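Side-chain contact in uncharacterized HTH-type transcriptional regulator YurK (Bacillus subtilis, PDB 2IKK), which probably binds DNA as a GntR-type transcription factor, its C-terminal UTRA domain, crystallised here, probably sensing a small-molecule effector: residues A[85-90]-A[95-100]. Residues are numbered along the deposited sequence; the frame is centred on the assembly and turned at random.
Sequences PGIDTF and VSMHDI. With SO4 (sulfate ion), chain C.
Met97, a selenomethionine, reaches two ways from the first turn of helix 97-105: its methyl CE lies 3.8 Å from Ile87 CG1, while its backbone N donates to sulfate O1 (2.7 Å, 166° at the hydrogen). Bends at chi2 and chi3 fold the chain back so that CE meets the 3-10 turn 87-90. The isoleucine's CG1 arm, set opposite its own backbone N (chi1 -172°), also passes Ile100 CG2 at 4.0 Å. Ile100 crosses Phe90 at a slant: CD1 comes 3.8 Å from Phe90 CB and CG2 lies oblique to the ring. No hydrogen bond joins the two segments; besides the apolar contacts, Val95 CG1 lies 3.5 Å from Phe90 O. Leu61 and Tyr79 of the sheet border the same cluster. On the polar side, sulfate O4 takes both His98 N and, in the plane of the imidazole, His98 ND1 (2.7 Å), and Arg63 adds a further bond to the ion. Ser96 OG N-caps the helix, accepting from Asp99 N at 3.1 Å and 164°. Replacing Ser96 with an alanine removes OG, and the Asp99 amide would probably lose its capping acceptor, leaving the first turn, whose amides grip the sulfate, less firmly set. The ion, probably from the crystallisation liquor, thus occupies a helix N-terminal anion site beside the antiparallel sheet, consistent with the effector pocket of UTRA domains.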
ATOM      1  N   PRO A  85      10.276 -30.233   6.645  1.00 26.49           N
ATOM      2  CA  PRO A  85      10.359 -30.938   7.918  1.00 25.94           C
ATOM      3  C   PRO A  85      11.571 -30.460   8.807  1.00 27.09           C
ATOM      4  O   PRO A  85      12.650 -30.195   8.288  1.00 25.61           O
ATOM      5  CB  PRO A  85      10.460 -32.431   7.486  1.00 27.75           C
ATOM      6  CG  PRO A  85      11.018 -32.368   6.076  1.00 27.36           C
ATOM      7  CD  PRO A  85      10.383 -31.119   5.477  1.00 26.40           C
ATOM      8  N   GLY A  86      11.327 -30.279  10.114  1.00 26.76           N
ATOM      9  CA  GLY A  86      12.347 -29.803  11.032  1.00 27.54           C
ATOM     10  C   GLY A  86      12.778 -28.336  10.896  1.00 27.38           C
ATOM     11  O   GLY A  86      13.802 -27.947  11.446  1.00 27.35           O
ATOM     12  N   ILE A  87      11.999 -27.513  10.194  1.00 25.66           N
ATOM     13  CA  ILE A  87      12.463 -26.116   9.886  1.00 25.90           C
ATOM     14  C   ILE A  87      12.537 -25.275  11.181  1.00 24.75           C
ATOM     15  O   ILE A  87      13.377 -24.379  11.335  1.00 25.21           O
ATOM     16  CB  ILE A  87      11.603 -25.405   8.801  1.00 25.48           C
ATOM     17  CG1 ILE A  87      12.264 -24.053   8.391  1.00 24.87           C
ATOM     18  CG2 ILE A  87      10.130 -25.270   9.310  1.00 26.87           C
ATOM     19  CD1 ILE A  87      11.823 -23.570   6.967  1.00 27.28           C
ATOM     20  N   ASP A  88      11.730 -25.607  12.162  1.00 25.03           N
ATOM     21  CA  ASP A  88      11.832 -24.936  13.472  1.00 26.57           C
ATOM     22  C   ASP A  88      13.223 -25.018  14.137  1.00 28.58           C
ATOM     23  O   ASP A  88      13.588 -24.174  14.987  1.00 27.77           O
ATOM     24  CB  ASP A  88      10.792 -25.475  14.455  1.00 27.20           C
ATOM     25  CG  ASP A  88      10.809 -26.982  14.571  1.00 29.24           C
ATOM     26  OD1 ASP A  88      10.795 -27.682  13.534  1.00 29.00           O
ATOM     27  OD2 ASP A  88      10.840 -27.480  15.708  1.00 35.37           O
ATOM     28  N   THR A  89      13.965 -26.074  13.809  1.00 29.07           N
ATOM     29  CA  THR A  89      15.247 -26.314  14.467  1.00 29.88           C
ATOM     30  C   THR A  89      16.309 -25.317  13.986  1.00 29.82           C
ATOM     31  O   THR A  89      17.350 -25.181  14.641  1.00 29.70           O
ATOM     32  CB  THR A  89      15.710 -27.805  14.311  1.00 29.92           C
ATOM     33  OG1 THR A  89      16.102 -28.015  12.946  1.00 31.49           O
ATOM     34  CG2 THR A  89      14.587 -28.783  14.676  1.00 30.73           C
ATOM     35  N   PHE A  90      16.049 -24.621  12.865  1.00 26.64           N
ATOM     36  CA  PHE A  90      16.962 -23.606  12.343  1.00 25.66           C
ATOM     37  C   PHE A  90      16.699 -22.194  12.853  1.00 23.56           C
ATOM     38  O   PHE A  90      17.479 -21.290  12.543  1.00 24.30           O
ATOM     39  CB  PHE A  90      16.975 -23.623  10.790  1.00 23.50           C
ATOM     40  CG  PHE A  90      17.330 -24.974  10.222  1.00 27.91           C
ATOM     41  CD1 PHE A  90      18.659 -25.483  10.335  1.00 29.94           C
ATOM     42  CD2 PHE A  90      16.353 -25.773   9.652  1.00 29.96           C
ATOM     43  CE1 PHE A  90      18.979 -26.768   9.858  1.00 28.44           C
ATOM     44  CE2 PHE A  90      16.655 -27.067   9.152  1.00 32.04           C
ATOM     45  CZ  PHE A  90      17.991 -27.576   9.301  1.00 28.09           C
ATOM     46  N   VAL A  95      18.832 -15.171  12.037  1.00 29.04           N
ATOM     47  CA  VAL A  95      18.830 -16.170  10.983  1.00 29.18           C
ATOM     48  C   VAL A  95      17.983 -15.624   9.829  1.00 29.28           C
ATOM     49  O   VAL A  95      16.911 -15.066  10.047  1.00 30.31           O
ATOM     50  CB  VAL A  95      18.337 -17.550  11.522  1.00 28.51           C
ATOM     51  CG1 VAL A  95      18.054 -18.582  10.390  1.00 29.34           C
ATOM     52  CG2 VAL A  95      19.316 -18.146  12.578  1.00 29.46           C
ATOM     53  N   SER A  96      18.491 -15.784   8.615  1.00 27.99           N
ATOM     54  CA  SER A  96      17.745 -15.468   7.450  1.00 28.54           C
ATOM     55  C   SER A  96      16.928 -16.717   7.071  1.00 27.77           C
ATOM     56  O   SER A  96      17.494 -17.759   6.694  1.00 26.54           O
ATOM     57  CB  SER A  96      18.699 -15.084   6.320  1.00 28.25           C
ATOM     58  OG  SER A  96      17.984 -15.144   5.099  1.00 31.65           O
HETATM   59  N   MSE A  97      15.597 -16.615   7.178  1.00 27.86           N
HETATM   60  CA  MSE A  97      14.776 -17.750   6.822  1.00 26.43           C
HETATM   61  C   MSE A  97      14.872 -18.039   5.315  1.00 27.60           C
HETATM   62  O   MSE A  97      14.785 -19.170   4.865  1.00 24.91           O
HETATM   63  CB  MSE A  97      13.336 -17.574   7.298  1.00 27.42           C
HETATM   64  CG  MSE A  97      13.234 -17.486   8.858  1.00 27.30           C
HETATM   65 SE   MSE A  97      13.976 -19.011   9.784  0.90 35.18          SE
HETATM   66  CE  MSE A  97      12.584 -20.395   9.377  1.00 34.34           C
ATOM     67  N   HIS A  98      15.134 -17.019   4.528  1.00 27.70           N
ATOM     68  CA  HIS A  98      15.321 -17.270   3.096  1.00 29.26           C
ATOM     69  C   HIS A  98      16.571 -18.083   2.849  1.00 29.33           C
ATOM     70  O   HIS A  98      16.556 -19.047   2.068  1.00 27.56           O
ATOM     71  CB  HIS A  98      15.311 -15.985   2.320  1.00 30.39           C
ATOM     72  CG  HIS A  98      13.927 -15.513   2.032  1.00 33.08           C
ATOM     73  ND1 HIS A  98      13.132 -14.936   3.001  1.00 40.53           N
ATOM     74  CD2 HIS A  98      13.168 -15.584   0.919  1.00 39.78           C
ATOM     75  CE1 HIS A  98      11.946 -14.659   2.492  1.00 41.73           C
ATOM     76  NE2 HIS A  98      11.929 -15.065   1.235  1.00 38.39           N
ATOM     77  N   ASP A  99      17.620 -17.783   3.612  1.00 28.87           N
ATOM     78  CA  ASP A  99      18.830 -18.630   3.613  1.00 29.85           C
ATOM     79  C   ASP A  99      18.607 -20.095   4.011  1.00 29.15           C
ATOM     80  O   ASP A  99      19.157 -20.999   3.370  1.00 30.35           O
ATOM     81  CB  ASP A  99      19.870 -17.997   4.543  1.00 31.15           C
ATOM     82  CG  ASP A  99      20.685 -16.944   3.856  1.00 36.10           C
ATOM     83  OD1 ASP A  99      20.397 -16.633   2.660  1.00 36.88           O
ATOM     84  OD2 ASP A  99      21.626 -16.437   4.517  1.00 40.99           O
ATOM     85  N   ILE A 100      17.763 -20.327   5.030  1.00 26.74           N
ATOM     86  CA  ILE A 100      17.429 -21.675   5.515  1.00 26.17           C
ATOM     87  C   ILE A 100      16.669 -22.384   4.406  1.00 25.96           C
ATOM     88  O   ILE A 100      17.013 -23.484   4.027  1.00 27.00           O
ATOM     89  CB  ILE A 100      16.561 -21.607   6.826  1.00 25.12           C
ATOM     90  CG1 ILE A 100      17.438 -21.105   7.981  1.00 25.02           C
ATOM     91  CG2 ILE A 100      15.909 -22.938   7.186  1.00 23.60           C
ATOM     92  CD1 ILE A 100      18.874 -21.781   8.097  1.00 25.13           C
TER
HETATM   93  S   SO4 C 243      14.382 -13.391   6.408  1.00 39.68           S
HETATM   94  O1  SO4 C 243      14.414 -14.180   7.638  1.00 36.42           O
HETATM   95  O2  SO4 C 243      15.510 -12.455   6.364  1.00 42.58           O
HETATM   96  O3  SO4 C 243      13.131 -12.684   6.326  1.00 42.99           O
HETATM   97  O4  SO4 C 243      14.556 -14.249   5.207  1.00 41.26           O